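PDB 1SQ4: glyoxylate-induced Protein from Pseudomonas aeruginosa, which is of unknown function but, as a double-barrelled member of the cupin family, may have ureidoglycine aminohydrolase activity. Local coordinates for residues A31-G36 and W55-P60; Q70-L75 and G215-E220; A92-V97 and L101-Q106; R137-R142 and R259-K264. All coordinates share one frame; numbering follows the deposited sequence.

Contact 1. Residues A31-G36 and W55-P60; sequences AVIPKG and WVIARP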
loop_
_atom_site.group_PDB
_atom_site.type_symbol
_atom_site.label_atom_id
_atom_site.label_comp_id
_atom_site.label_asym_id
_atom_site.label_seq_id
_atom_site.Cartn_x
_atom_site.Cartn_y
_atom_site.Cartn_z
ATOM N N ALA A 31 -17.022 4.144 3.896
ATOM C CA ALA A 31 -16.843 5.506 3.409
ATOM C C ALA A 31 -17.239 6.479 4.514
ATOM O O ALA A 31 -18.313 6.349 5.094
ATOM C CB ALA A 31 -17.716 5.738 2.190
ATOM N N VAL A 32 -16.363 7.430 4.819
ATOM C CA VAL A 32 -16.657 8.439 5.828
ATOM C C VAL A 32 -16.783 9.766 5.124
ATOM O O VAL A 32 -15.899 10.149 4.362
ATOM C CB VAL A 32 -15.533 8.627 6.853
ATOM C CG1 VAL A 32 -15.989 9.609 7.906
ATOM C CG2 VAL A 32 -15.128 7.308 7.476
ATOM N N ILE A 33 -17.874 10.473 5.383
ATOM C CA ILE A 33 -18.095 11.778 4.766
ATOM C C ILE A 33 -18.285 12.851 5.838
ATOM O O ILE A 33 -19.292 12.860 6.556
ATOM C CB ILE A 33 -19.340 11.768 3.887
ATOM C CG1 ILE A 33 -19.342 10.521 3.021
ATOM C CG2 ILE A 33 -19.359 13.013 2.999
ATOM C CD1 ILE A 33 -20.640 10.367 2.304
ATOM N N PRO A 34 -17.313 13.763 5.964
ATOM C CA PRO A 34 -17.320 14.862 6.934
ATOM C C PRO A 34 -18.431 15.856 6.700
ATOM O O PRO A 34 -18.922 16.008 5.582
ATOM C CB PRO A 34 -15.964 15.519 6.727
ATOM C CG PRO A 34 -15.123 14.399 6.300
ATOM C CD PRO A 34 -16.006 13.688 5.302
ATOM N N LYS A 35 -18.801 16.558 7.759
ATOM C CA LYS A 35 -19.846 17.555 7.656
ATOM C C LYS A 35 -19.430 18.716 6.754
ATOM O O LYS A 35 -20.284 19.397 6.205
ATOM C CB LYS A 35 -20.216 18.071 9.049
ATOM C CG LYS A 35 -19.053 18.626 9.835
ATOM C CD LYS A 35 -19.449 18.766 11.277
ATOM C CE LYS A 35 -19.451 20.202 11.692
ATOM N NZ LYS A 35 -18.070 20.709 11.595
ATOM N N GLY A 36 -18.122 18.921 6.592
ATOM C CA GLY A 36 -17.620 20.014 5.770
ATOM C C GLY A 36 -17.940 19.942 4.286
ATOM O O GLY A 36 -17.591 20.830 3.512
ATOM N N TRP A 55 -29.143 18.934 0.826
ATOM C CA TRP A 55 -27.857 18.313 0.676
ATOM C C TRP A 55 -28.120 16.853 0.426
ATOM O O TRP A 55 -28.801 16.207 1.222
ATOM C CB TRP A 55 -27.045 18.527 1.942
ATOM C CG TRP A 55 -26.425 19.868 1.923
ATOM C CD1 TRP A 55 -25.334 20.246 1.195
ATOM C CD2 TRP A 55 -26.892 21.050 2.586
ATOM N NE1 TRP A 55 -25.092 21.585 1.361
ATOM C CE2 TRP A 55 -26.033 22.104 2.212
ATOM C CE3 TRP A 55 -27.953 21.322 3.455
ATOM C CZ2 TRP A 55 -26.199 23.414 2.682
ATOM C CZ3 TRP A 55 -28.120 22.623 3.922
ATOM C CH2 TRP A 55 -27.246 23.652 3.533
ATOM N N VAL A 56 -27.620 16.337 -0.696
ATOM C CA VAL A 56 -27.836 14.934 -1.039
ATOM C C VAL A 56 -26.741 14.059 -0.454
ATOM O O VAL A 56 -25.590 14.475 -0.324
ATOM C CB VAL A 56 -27.882 14.703 -2.580
ATOM C CG1 VAL A 56 -28.236 13.256 -2.866
ATOM C CG2 VAL A 56 -28.909 15.611 -3.234
ATOM N N ILE A 57 -27.115 12.842 -0.088
ATOM C CA ILE A 57 -26.175 11.885 0.470
ATOM C C ILE A 57 -26.641 10.498 0.064
ATOM O O ILE A 57 -27.390 9.843 0.778
ATOM C CB ILE A 57 -26.102 12.000 2.009
ATOM C CG1 ILE A 57 -25.447 10.761 2.613
ATOM C CG2 ILE A 57 -27.482 12.121 2.575
ATOM C CD1 ILE A 57 -24.074 10.485 2.085
ATOM N N ALA A 58 -26.208 10.072 -1.113
ATOM C CA ALA A 58 -26.567 8.763 -1.645
ATOM C C ALA A 58 -25.338 8.212 -2.367
ATOM O O ALA A 58 -24.389 8.947 -2.609
ATOM C CB ALA A 58 -27.734 8.910 -2.611
ATOM N N ARG A 59 -25.358 6.931 -2.711
ATOM C CA ARG A 59 -24.234 6.292 -3.402
ATOM C C ARG A 59 -22.864 6.668 -2.815
ATOM O O ARG A 59 -21.955 7.073 -3.554
ATOM C CB ARG A 59 -24.253 6.647 -4.897
ATOM C CG ARG A 59 -25.521 6.247 -5.605
ATOM C CD ARG A 59 -25.318 6.175 -7.107
ATOM N NE ARG A 59 -25.216 7.485 -7.754
ATOM C CZ ARG A 59 -26.204 8.377 -7.809
ATOM N NH1 ARG A 59 -27.381 8.105 -7.252
ATOM N NH2 ARG A 59 -26.011 9.535 -8.420
ATOM N N PRO A 60 -22.691 6.523 -1.495
ATOM C CA PRO A 60 -21.417 6.866 -0.863
ATOM C C PRO A 60 -20.254 6.117 -1.494
ATOM O O PRO A 60 -19.143 6.641 -1.616
ATOM C CB PRO A 60 -21.625 6.445 0.588
ATOM C CG PRO A 60 -23.109 6.505 0.768
ATOM C CD PRO A 60 -23.607 5.918 -0.519
#

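Contact 2. Residues Q70-L75 and G215-E220; sequences QYIVEL and GLYVLE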
loop_
_atom_site.group_PDB
_atom_site.type_symbol
_atom_site.label_atom_id
_atom_site.label_comp_id
_atom_site.label_asym_id
_atom_site.label_seq_id
_atom_site.Cartn_x
_atom_site.Cartn_y
_atom_site.Cartn_z
ATOM N N GLN A 70 -30.934 9.682 0.915
ATOM C CA GLN A 70 -31.100 10.542 2.069
ATOM C C GLN A 70 -30.877 11.988 1.659
ATOM O O GLN A 70 -29.945 12.290 0.915
ATOM C CB GLN A 70 -30.097 10.135 3.148
ATOM C CG GLN A 70 -30.009 11.074 4.325
ATOM C CD GLN A 70 -28.945 10.649 5.331
ATOM O OE1 GLN A 70 -28.022 9.890 5.001
ATOM N NE2 GLN A 70 -29.060 11.146 6.559
ATOM N N TYR A 71 -31.742 12.881 2.115
ATOM C CA TYR A 71 -31.564 14.292 1.800
ATOM C C TYR A 71 -31.664 15.086 3.098
ATOM O O TYR A 71 -32.298 14.645 4.056
ATOM C CB TYR A 71 -32.653 14.815 0.862
ATOM C CG TYR A 71 -33.011 13.972 -0.332
ATOM C CD1 TYR A 71 -32.046 13.258 -1.035
ATOM C CD2 TYR A 71 -34.312 13.981 -0.828
ATOM C CE1 TYR A 71 -32.367 12.583 -2.209
ATOM C CE2 TYR A 71 -34.638 13.312 -2.000
ATOM C CZ TYR A 71 -33.656 12.618 -2.686
ATOM O OH TYR A 71 -33.953 11.995 -3.871
ATOM N N ILE A 72 -31.032 16.251 3.134
ATOM C CA ILE A 72 -31.121 17.102 4.308
ATOM C C ILE A 72 -31.678 18.402 3.750
ATOM O O ILE A 72 -30.957 19.229 3.179
ATOM C CB ILE A 72 -29.745 17.307 5.004
ATOM C CG1 ILE A 72 -29.246 15.978 5.581
ATOM C CG2 ILE A 72 -29.885 18.270 6.168
ATOM C CD1 ILE A 72 -27.911 16.063 6.319
ATOM N N VAL A 73 -32.993 18.545 3.901
ATOM C CA VAL A 73 -33.728 19.683 3.376
ATOM C C VAL A 73 -33.856 20.904 4.263
ATOM O O VAL A 73 -34.179 20.809 5.434
ATOM C CB VAL A 73 -35.126 19.241 2.954
ATOM C CG1 VAL A 73 -35.893 20.414 2.386
ATOM C CG2 VAL A 73 -35.010 18.130 1.933
ATOM N N GLU A 74 -33.610 22.059 3.673
ATOM C CA GLU A 74 -33.706 23.315 4.380
ATOM C C GLU A 74 -34.822 24.124 3.738
ATOM O O GLU A 74 -34.750 24.496 2.555
ATOM C CB GLU A 74 -32.373 24.068 4.277
ATOM C CG GLU A 74 -32.396 25.511 4.772
ATOM C CD GLU A 74 -31.089 26.261 4.510
ATOM O OE1 GLU A 74 -31.103 27.504 4.519
ATOM O OE2 GLU A 74 -30.041 25.622 4.303
ATOM N N LEU A 75 -35.874 24.369 4.504
ATOM C CA LEU A 75 -36.986 25.159 3.997
ATOM C C LEU A 75 -36.951 26.527 4.619
ATOM O O LEU A 75 -36.848 26.670 5.836
ATOM C CB LEU A 75 -38.322 24.518 4.337
ATOM C CG LEU A 75 -38.526 23.148 3.732
ATOM C CD1 LEU A 75 -39.855 22.598 4.214
ATOM C CD2 LEU A 75 -38.470 23.241 2.219
ATOM N N GLY A 215 -26.528 3.049 6.415
ATOM C CA GLY A 215 -25.909 4.329 6.679
ATOM C C GLY A 215 -26.012 4.755 8.117
ATOM O O GLY A 215 -26.901 4.319 8.844
ATOM N N LEU A 216 -25.079 5.611 8.517
ATOM C CA LEU A 216 -25.012 6.155 9.867
ATOM C C LEU A 216 -24.804 7.647 9.752
ATOM O O LEU A 216 -23.915 8.081 9.037
ATOM C CB LEU A 216 -23.824 5.558 10.617
ATOM C CG LEU A 216 -24.019 4.231 11.326
ATOM C CD1 LEU A 216 -24.907 3.307 10.526
ATOM C CD2 LEU A 216 -22.649 3.597 11.552
ATOM N N TYR A 217 -25.618 8.430 10.449
ATOM C CA TYR A 217 -25.468 9.884 10.421
ATOM C C TYR A 217 -25.379 10.376 11.859
ATOM O O TYR A 217 -26.354 10.319 12.600
ATOM C CB TYR A 217 -26.653 10.552 9.710
ATOM C CG TYR A 217 -26.523 12.055 9.610
ATOM C CD1 TYR A 217 -26.742 12.867 10.714
ATOM C CD2 TYR A 217 -26.120 12.662 8.419
ATOM C CE1 TYR A 217 -26.561 14.241 10.644
ATOM C CE2 TYR A 217 -25.938 14.044 8.338
ATOM C CZ TYR A 217 -26.162 14.825 9.462
ATOM O OH TYR A 217 -26.001 16.190 9.398
ATOM N N VAL A 218 -24.215 10.866 12.254
ATOM C CA VAL A 218 -24.053 11.319 13.624
ATOM C C VAL A 218 -24.887 12.563 13.907
ATOM O O VAL A 218 -24.651 13.624 13.338
ATOM C CB VAL A 218 -22.573 11.608 13.934
ATOM C CG1 VAL A 218 -22.397 11.877 15.415
ATOM C CG2 VAL A 218 -21.722 10.427 13.497
ATOM N N LEU A 219 -25.865 12.417 14.794
ATOM C CA LEU A 219 -26.732 13.522 15.164
ATOM C C LEU A 219 -26.134 14.373 16.278
ATOM O O LEU A 219 -26.320 15.589 16.312
ATOM C CB LEU A 219 -28.106 13.014 15.624
ATOM C CG LEU A 219 -29.070 12.509 14.549
ATOM C CD1 LEU A 219 -30.393 12.124 15.177
ATOM C CD2 LEU A 219 -29.266 13.588 13.494
ATOM N N GLU A 220 -25.411 13.736 17.185
ATOM C CA GLU A 220 -24.838 14.448 18.303
ATOM C C GLU A 220 -23.639 13.757 18.898
ATOM O O GLU A 220 -23.577 12.530 18.946
ATOM C CB GLU A 220 -25.903 14.605 19.373
ATOM C CG GLU A 220 -25.401 15.074 20.699
ATOM C CD GLU A 220 -26.493 15.045 21.738
ATOM O OE1 GLU A 220 -27.214 14.020 21.799
ATOM O OE2 GLU A 220 -26.635 16.039 22.493
#

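Contact 3. Residues A92-V97 and L101-Q106; sequences AVLFVV and LSLTLQ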
loop_
_atom_site.group_PDB
_atom_site.type_symbol
_atom_site.label_atom_id
_atom_site.label_comp_id
_atom_site.label_asym_id
_atom_site.label_seq_id
_atom_site.Cartn_x
_atom_site.Cartn_y
_atom_site.Cartn_z
ATOM N N ALA A 92 -41.021 6.735 2.884
ATOM C CA ALA A 92 -40.122 7.703 3.498
ATOM C C ALA A 92 -40.172 7.793 5.023
ATOM O O ALA A 92 -41.034 7.213 5.689
ATOM C CB ALA A 92 -40.377 9.095 2.906
ATOM N N VAL A 93 -39.209 8.535 5.551
ATOM C CA VAL A 93 -39.103 8.806 6.966
ATOM C C VAL A 93 -38.592 10.240 7.063
ATOM O O VAL A 93 -37.535 10.577 6.515
ATOM C CB VAL A 93 -38.113 7.864 7.669
ATOM C CG1 VAL A 93 -37.922 8.305 9.106
ATOM C CG2 VAL A 93 -38.630 6.438 7.626
ATOM N N LEU A 94 -39.360 11.090 7.730
ATOM C CA LEU A 94 -38.986 12.485 7.910
ATOM C C LEU A 94 -38.527 12.661 9.344
ATOM O O LEU A 94 -39.189 12.213 10.286
ATOM C CB LEU A 94 -40.181 13.404 7.616
ATOM C CG LEU A 94 -40.302 14.118 6.262
ATOM C CD1 LEU A 94 -40.011 13.184 5.113
ATOM C CD2 LEU A 94 -41.697 14.700 6.135
ATOM N N PHE A 95 -37.385 13.313 9.508
ATOM C CA PHE A 95 -36.834 13.536 10.830
ATOM C C PHE A 95 -36.330 14.959 10.957
ATOM O O PHE A 95 -35.240 15.285 10.481
ATOM C CB PHE A 95 -35.679 12.573 11.077
ATOM C CG PHE A 95 -35.072 12.708 12.432
ATOM C CD1 PHE A 95 -35.791 12.339 13.562
ATOM C CD2 PHE A 95 -33.800 13.248 12.587
ATOM C CE1 PHE A 95 -35.250 12.503 14.822
ATOM C CE2 PHE A 95 -33.251 13.414 13.851
ATOM C CZ PHE A 95 -33.975 13.047 14.972
ATOM N N VAL A 96 -37.104 15.808 11.620
ATOM C CA VAL A 96 -36.703 17.197 11.762
ATOM C C VAL A 96 -35.618 17.399 12.813
ATOM O O VAL A 96 -35.711 16.886 13.926
ATOM C CB VAL A 96 -37.919 18.077 12.079
ATOM C CG1 VAL A 96 -38.653 17.497 13.248
ATOM C CG2 VAL A 96 -37.476 19.504 12.368
ATOM N N VAL A 97 -34.589 18.153 12.439
ATOM C CA VAL A 97 -33.479 18.424 13.340
ATOM C C VAL A 97 -33.411 19.877 13.794
ATOM O O VAL A 97 -32.753 20.193 14.783
ATOM C CB VAL A 97 -32.128 18.045 12.701
ATOM C CG1 VAL A 97 -32.058 16.551 12.498
ATOM C CG2 VAL A 97 -31.950 18.771 11.385
ATOM N N LEU A 101 -41.627 21.868 11.309
ATOM C CA LEU A 101 -42.167 21.489 10.016
ATOM C C LEU A 101 -43.639 21.160 10.172
ATOM O O LEU A 101 -44.068 20.636 11.200
ATOM C CB LEU A 101 -41.415 20.271 9.461
ATOM C CG LEU A 101 -41.658 19.816 8.013
ATOM C CD1 LEU A 101 -41.362 20.956 7.064
ATOM C CD2 LEU A 101 -40.761 18.632 7.682
ATOM N N SER A 102 -44.413 21.490 9.148
ATOM C CA SER A 102 -45.843 21.221 9.149
ATOM C C SER A 102 -46.101 20.134 8.114
ATOM O O SER A 102 -45.931 20.356 6.915
ATOM C CB SER A 102 -46.610 22.493 8.792
ATOM O OG SER A 102 -48.006 22.285 8.805
ATOM N N LEU A 103 -46.491 18.954 8.588
ATOM C CA LEU A 103 -46.768 17.814 7.713
ATOM C C LEU A 103 -48.243 17.446 7.687
ATOM O O LEU A 103 -48.876 17.284 8.729
ATOM C CB LEU A 103 -45.977 16.578 8.167
ATOM C CG LEU A 103 -46.319 15.245 7.481
ATOM C CD1 LEU A 103 -45.896 15.309 6.035
ATOM C CD2 LEU A 103 -45.633 14.096 8.178
ATOM N N THR A 104 -48.785 17.309 6.487
ATOM C CA THR A 104 -50.172 16.915 6.330
ATOM C C THR A 104 -50.087 15.494 5.788
ATOM O O THR A 104 -49.801 15.276 4.609
ATOM C CB THR A 104 -50.903 17.834 5.341
ATOM O OG1 THR A 104 -50.904 19.168 5.856
ATOM C CG2 THR A 104 -52.326 17.385 5.145
ATOM N N LEU A 105 -50.307 14.524 6.668
ATOM C CA LEU A 105 -50.219 13.132 6.284
ATOM C C LEU A 105 -51.504 12.397 6.594
ATOM O O LEU A 105 -51.986 12.421 7.725
ATOM C CB LEU A 105 -49.051 12.475 7.018
ATOM C CG LEU A 105 -48.744 11.024 6.654
ATOM C CD1 LEU A 105 -48.356 10.965 5.202
ATOM C CD2 LEU A 105 -47.628 10.474 7.531
ATOM N N GLN A 106 -52.057 11.740 5.581
ATOM C CA GLN A 106 -53.288 10.987 5.763
ATOM C C GLN A 106 -54.376 11.871 6.347
ATOM O O GLN A 106 -54.968 11.548 7.381
ATOM C CB GLN A 106 -53.045 9.800 6.705
ATOM C CG GLN A 106 -53.297 8.451 6.052
ATOM C CD GLN A 106 -52.338 8.184 4.897
ATOM O OE1 GLN A 106 -52.158 9.025 4.006
ATOM N NE2 GLN A 106 -51.731 7.000 4.900
#

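Contact 4. Residues R137-R142 and R259-K264; sequences RFHWIR and RYLLYK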
loop_
_atom_site.group_PDB
_atom_site.type_symbol
_atom_site.label_atom_id
_atom_site.label_comp_id
_atom_site.label_asym_id
_atom_site.label_seq_id
_atom_site.Cartn_x
_atom_site.Cartn_y
_atom_site.Cartn_z
ATOM N N ARG A 137 -35.135 22.478 9.168
ATOM C CA ARG A 137 -34.261 21.515 8.538
ATOM C C ARG A 137 -34.598 20.105 8.965
ATOM O O ARG A 137 -34.727 19.814 10.157
ATOM C CB ARG A 137 -32.808 21.855 8.875
ATOM C CG ARG A 137 -32.428 23.298 8.518
ATOM C CD ARG A 137 -30.962 23.559 8.777
ATOM N NE ARG A 137 -30.509 24.759 8.093
ATOM C CZ ARG A 137 -30.774 25.992 8.499
ATOM N NH1 ARG A 137 -31.485 26.193 9.599
ATOM N NH2 ARG A 137 -30.357 27.026 7.783
ATOM N N PHE A 138 -34.756 19.227 7.985
ATOM C CA PHE A 138 -35.080 17.838 8.274
ATOM C C PHE A 138 -34.397 16.858 7.340
ATOM O O PHE A 138 -33.913 17.231 6.277
ATOM C CB PHE A 138 -36.594 17.605 8.201
ATOM C CG PHE A 138 -37.187 17.842 6.832
ATOM C CD1 PHE A 138 -37.428 19.133 6.379
ATOM C CD2 PHE A 138 -37.580 16.769 6.034
ATOM C CE1 PHE A 138 -38.036 19.349 5.157
ATOM C CE2 PHE A 138 -38.188 16.977 4.808
ATOM C CZ PHE A 138 -38.425 18.264 4.374
ATOM N N HIS A 139 -34.382 15.595 7.756
ATOM C CA HIS A 139 -33.791 14.521 6.978
ATOM C C HIS A 139 -34.908 13.789 6.261
ATOM O O HIS A 139 -35.970 13.567 6.831
ATOM C CB HIS A 139 -33.038 13.533 7.878
ATOM C CG HIS A 139 -31.705 14.026 8.345
ATOM N ND1 HIS A 139 -30.533 13.348 8.099
ATOM C CD2 HIS A 139 -31.359 15.126 9.059
ATOM C CE1 HIS A 139 -29.523 14.004 8.640
ATOM N NE2 HIS A 139 -29.999 15.088 9.229
ATOM N N TRP A 140 -34.665 13.411 5.013
ATOM C CA TRP A 140 -35.662 12.703 4.231
ATOM C C TRP A 140 -35.022 11.435 3.668
ATOM O O TRP A 140 -34.204 11.476 2.752
ATOM C CB TRP A 140 -36.166 13.625 3.117
ATOM C CG TRP A 140 -37.281 13.086 2.244
ATOM C CD1 TRP A 140 -37.966 11.920 2.404
ATOM C CD2 TRP A 140 -37.773 13.673 1.028
ATOM N NE1 TRP A 140 -38.848 11.735 1.356
ATOM C CE2 TRP A 140 -38.744 12.801 0.495
ATOM C CE3 TRP A 140 -37.478 14.858 0.327
ATOM C CZ2 TRP A 140 -39.424 13.062 -0.693
ATOM C CZ3 TRP A 140 -38.159 15.117 -0.862
ATOM C CH2 TRP A 140 -39.116 14.220 -1.355
ATOM N N ILE A 141 -35.399 10.298 4.234
ATOM C CA ILE A 141 -34.859 9.029 3.805
ATOM C C ILE A 141 -35.857 8.288 2.912
ATOM O O ILE A 141 -36.992 8.030 3.317
ATOM C CB ILE A 141 -34.505 8.201 5.039
ATOM C CG1 ILE A 141 -33.532 8.993 5.904
ATOM C CG2 ILE A 141 -33.888 6.897 4.628
ATOM C CD1 ILE A 141 -33.313 8.429 7.281
ATOM N N ARG A 142 -35.426 7.940 1.700
ATOM C CA ARG A 142 -36.294 7.257 0.741
ATOM C C ARG A 142 -35.863 5.859 0.342
ATOM O O ARG A 142 -34.675 5.533 0.351
ATOM C CB ARG A 142 -36.437 8.095 -0.541
ATOM C CG ARG A 142 -37.153 9.428 -0.337
ATOM C CD ARG A 142 -36.995 10.375 -1.518
ATOM N NE ARG A 142 -37.828 10.058 -2.681
ATOM C CZ ARG A 142 -37.389 9.449 -3.776
ATOM N NH1 ARG A 142 -36.118 9.075 -3.862
ATOM N NH2 ARG A 142 -38.212 9.241 -4.795
ATOM N N ARG A 259 -24.660 10.035 19.542
ATOM C CA ARG A 259 -25.693 9.243 18.902
ATOM C C ARG A 259 -25.866 9.504 17.417
ATOM O O ARG A 259 -25.566 10.587 16.930
ATOM C CB ARG A 259 -27.023 9.429 19.660
ATOM C CG ARG A 259 -27.428 10.878 19.961
ATOM C CD ARG A 259 -28.431 10.992 21.127
ATOM N NE ARG A 259 -29.631 10.172 20.955
ATOM C CZ ARG A 259 -30.862 10.655 20.822
ATOM N NH1 ARG A 259 -31.071 11.961 20.840
ATOM N NH2 ARG A 259 -31.889 9.831 20.662
ATOM N N TYR A 260 -26.323 8.500 16.683
ATOM C CA TYR A 260 -26.498 8.695 15.269
ATOM C C TYR A 260 -27.718 8.047 14.696
ATOM O O TYR A 260 -28.182 7.017 15.174
ATOM C CB TYR A 260 -25.273 8.216 14.502
ATOM C CG TYR A 260 -24.836 6.808 14.818
ATOM C CD1 TYR A 260 -23.663 6.574 15.544
ATOM C CD2 TYR A 260 -25.552 5.702 14.347
ATOM C CE1 TYR A 260 -23.212 5.282 15.787
ATOM C CE2 TYR A 260 -25.102 4.400 14.585
ATOM C CZ TYR A 260 -23.933 4.204 15.303
ATOM O OH TYR A 260 -23.454 2.934 15.526
ATOM N N LEU A 261 -28.241 8.684 13.663
ATOM C CA LEU A 261 -29.409 8.198 12.956
ATOM C C LEU A 261 -28.931 7.050 12.074
ATOM O O LEU A 261 -27.893 7.152 11.424
ATOM C CB LEU A 261 -29.968 9.330 12.103
ATOM C CG LEU A 261 -31.119 9.012 11.167
ATOM C CD1 LEU A 261 -32.404 8.843 11.958
ATOM C CD2 LEU A 261 -31.253 10.140 10.162
ATOM N N LEU A 262 -29.685 5.960 12.051
ATOM C CA LEU A 262 -29.321 4.794 11.255
ATOM C C LEU A 262 -30.502 4.255 10.468
ATOM O O LEU A 262 -31.617 4.153 10.988
ATOM C CB LEU A 262 -28.784 3.697 12.181
ATOM C CG LEU A 262 -28.425 2.322 11.594
ATOM C CD1 LEU A 262 -27.558 1.582 12.591
ATOM C CD2 LEU A 262 -29.671 1.514 11.270
ATOM N N TYR A 263 -30.252 3.897 9.216
ATOM C CA TYR A 263 -31.294 3.335 8.362
ATOM C C TYR A 263 -30.791 2.084 7.663
ATOM O O TYR A 263 -29.652 2.041 7.206
ATOM C CB TYR A 263 -31.782 4.372 7.338
ATOM C CG TYR A 263 -30.708 5.088 6.539
ATOM C CD1 TYR A 263 -30.271 4.597 5.311
ATOM C CD2 TYR A 263 -30.169 6.290 6.992
ATOM C CE1 TYR A 263 -29.325 5.298 4.547
ATOM C CE2 TYR A 263 -29.225 6.998 6.244
ATOM C CZ TYR A 263 -28.808 6.503 5.024
ATOM O OH TYR A 263 -27.886 7.224 4.285
ATOM N N LYS A 264 -31.652 1.070 7.606
ATOM C CA LYS A 264 -31.349 -0.220 6.977
ATOM C C LYS A 264 -32.628 -0.889 6.478
ATOM O O LYS A 264 -33.726 -0.575 6.941
ATOM C CB LYS A 264 -30.674 -1.153 7.985
ATOM C CG LYS A 264 -31.376 -1.145 9.337
ATOM C CD LYS A 264 -30.871 -2.205 10.284
ATOM C CE LYS A 264 -31.631 -2.110 11.590
ATOM N NZ LYS A 264 -31.349 -3.263 12.481
#

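Contact 1. Residues A31-G36 and W55-P60
I33 meets I57 and P60 where the two β-barrels of this bicupin lie sheet against sheet. Strand 30-33 comes early in the chain, yet it belongs to the sheet of the second cupin domain, hydrogen-bonded through I33 to F239. Strand 52-57 is an outermost strand of the first domain's sheet. No hydrogen bond links the two segments, and the side-chain contacts are apolar. In I33 the CG1 branch stands anti to the carbonyl carbon (chi1 -46°) and the chain then runs extended to CD1, carrying this methyl out to the other sheet. In I57 it is CG1 that lies anti to the backbone N (chi1 164°), and the chain turns at the next bond (chi2 57°) to bring CD1 to its counterpart. The two CD1 methyls of I33 and I57 are 3.4 Å apart, and the side chains cross at a slant. The same I33 CD1 also reaches the pyrrolidine ring, 4.4 Å from P60 CB, so one methyl serves both partners. F239 touches I33, I57 and P60, while F245 of the second subunit packs on both isoleucines, so the buried cluster continues into a neighbouring subunit. Nearby, R59 forms a salt bridge with E213 of that subunit. At the other end of the contact, A31 CB lies 4.3 Å from P60 CB and 4.2 Å from P60 O.

Contact 2. Residues Q70-L75 and G215-E220
Y217 is met by two residues of strand 69-76: I72 near the hydroxyl end of its ring and Q70 near the root. The CD1 methyl of I72 approaches the ring obliquely, 3.5 Å from Y217 CE2 and 3.6 Å from Y217 OH. It gets there on an extended branch, with CG1 anti to the carbonyl carbon (chi1 -66°), while Y217 comes from the opposite direction with its ring carried anti to its own backbone N (chi1 -178°). The Q70 chain is likewise extended and runs roughly at right angles to the tyrosine. Its NE2 stands 3.8 Å from Y217 CD2 and 4.0 Å from Y217 CB, with amide and ring planes 68° apart, again an oblique approach. These side chains fill the seam between the two cupin barrels, since strand 69-76 belongs to the sheet of the first domain and strand 212-220 to that of the second. The glutamine amide is held at both of its polar atoms: OE1 is hydrogen-bonded to Y263 OH and NE2 to H139 ND1, which fixes the rotation of the buried group. H139 also meets the Y217 ring edge-to-face and touches I72. F239 packs on both Q70 and Y217. Further along strand 212-220, L219 and E220 together face R259 in a classic β bulge.

Contact 3. Residues A92-V97 and L101-Q106
The packing of L94 against L101 and L103 is an apolar contact inside the first cupin barrel, between strand 90-98 of the six-stranded sheet and strand 101-105 of the facing four-stranded sheet. Although a short turn joins the segments, no hydrogen bond passes between them: the chain leaves one sheet and enters the other. L94 CA and L103 CA are 9.4 Å apart, though near the turn V96 CA and L101 CA close to 7.2 Å. Side chains bridge this gap. L94 CD2 is the shared methyl, 4.3 Å from L101 CD2 and 4.2 Å from L103 CD1, so a single branch of L94 lies against both leucines of the other strand. V96 also turns to the facing strand but stays a little farther off. M112 of strand 109-112 touches all three leucines. F138 covers L94 and L101, W140 adds to the packing on L94, and Y126 and V128 lie against L103 from the neighbouring strand 126-129. The backbones are held separately: L94 is hydrogen-bonded to A118 within its own sheet. Two antiparallel sheets closing face to face over leucines and aromatics, with the chain passing from one to the other, are characteristic of the cupin β-barrel.

Contact 4. Residues R137-R142 and R259-K264
I141 wedges between L261 and Y263, and here the two strands lie closest: the CA atoms of I141 and Y263 are 8.1 Å apart. I141 CD1 reaches toward L261 CD2 tip to tip at 3.9 Å and also lies 3.8 Å from Y263 CD2. A chi1 of 50° places the Y263 ring between the backbone N and the carbonyl carbon, and I141 CG2 lies over the face this presents, offset toward the rim. Toward H139 the packing thins, with 9.7 Å between H139 CA and L261 CA and a single side-chain approach, L261 CD2 to H139 ND1 at 3.9 Å; that nitrogen is hydrogen-bonded to Q70. Both parts are buried, and exposure begins only at K264, just past Y263. The strands run nearly parallel, 14° apart, yet belong to different sheets: equivalent strands of two cupin domains packed face to face through their side chains, as in a bicupin.

Overall arrangement
Contacts 1, 2 and 4 lie along the seam between the two cupin domains, joining the six-stranded sheet to the eight-stranded one; contact 3 lies within the first barrel. Contact 4 is almost at the centre of the chain, with the centre of contact 2 about 5 Å from it and that of contact 1 about 12 Å. Contacts 1 and 3, on opposite sides of the chain's centre, have centres about 22 Å apart. Strands 52-57, 69-76, 136-144 and 90-98, successive neighbours in one sheet, supply one side of contacts 1, 2, 4 and 3 in turn. Along the chain contact 1 closes first, contact 3 is nested inside contact 2, and contacts 2 and 4 interlock, tying both domains into one body.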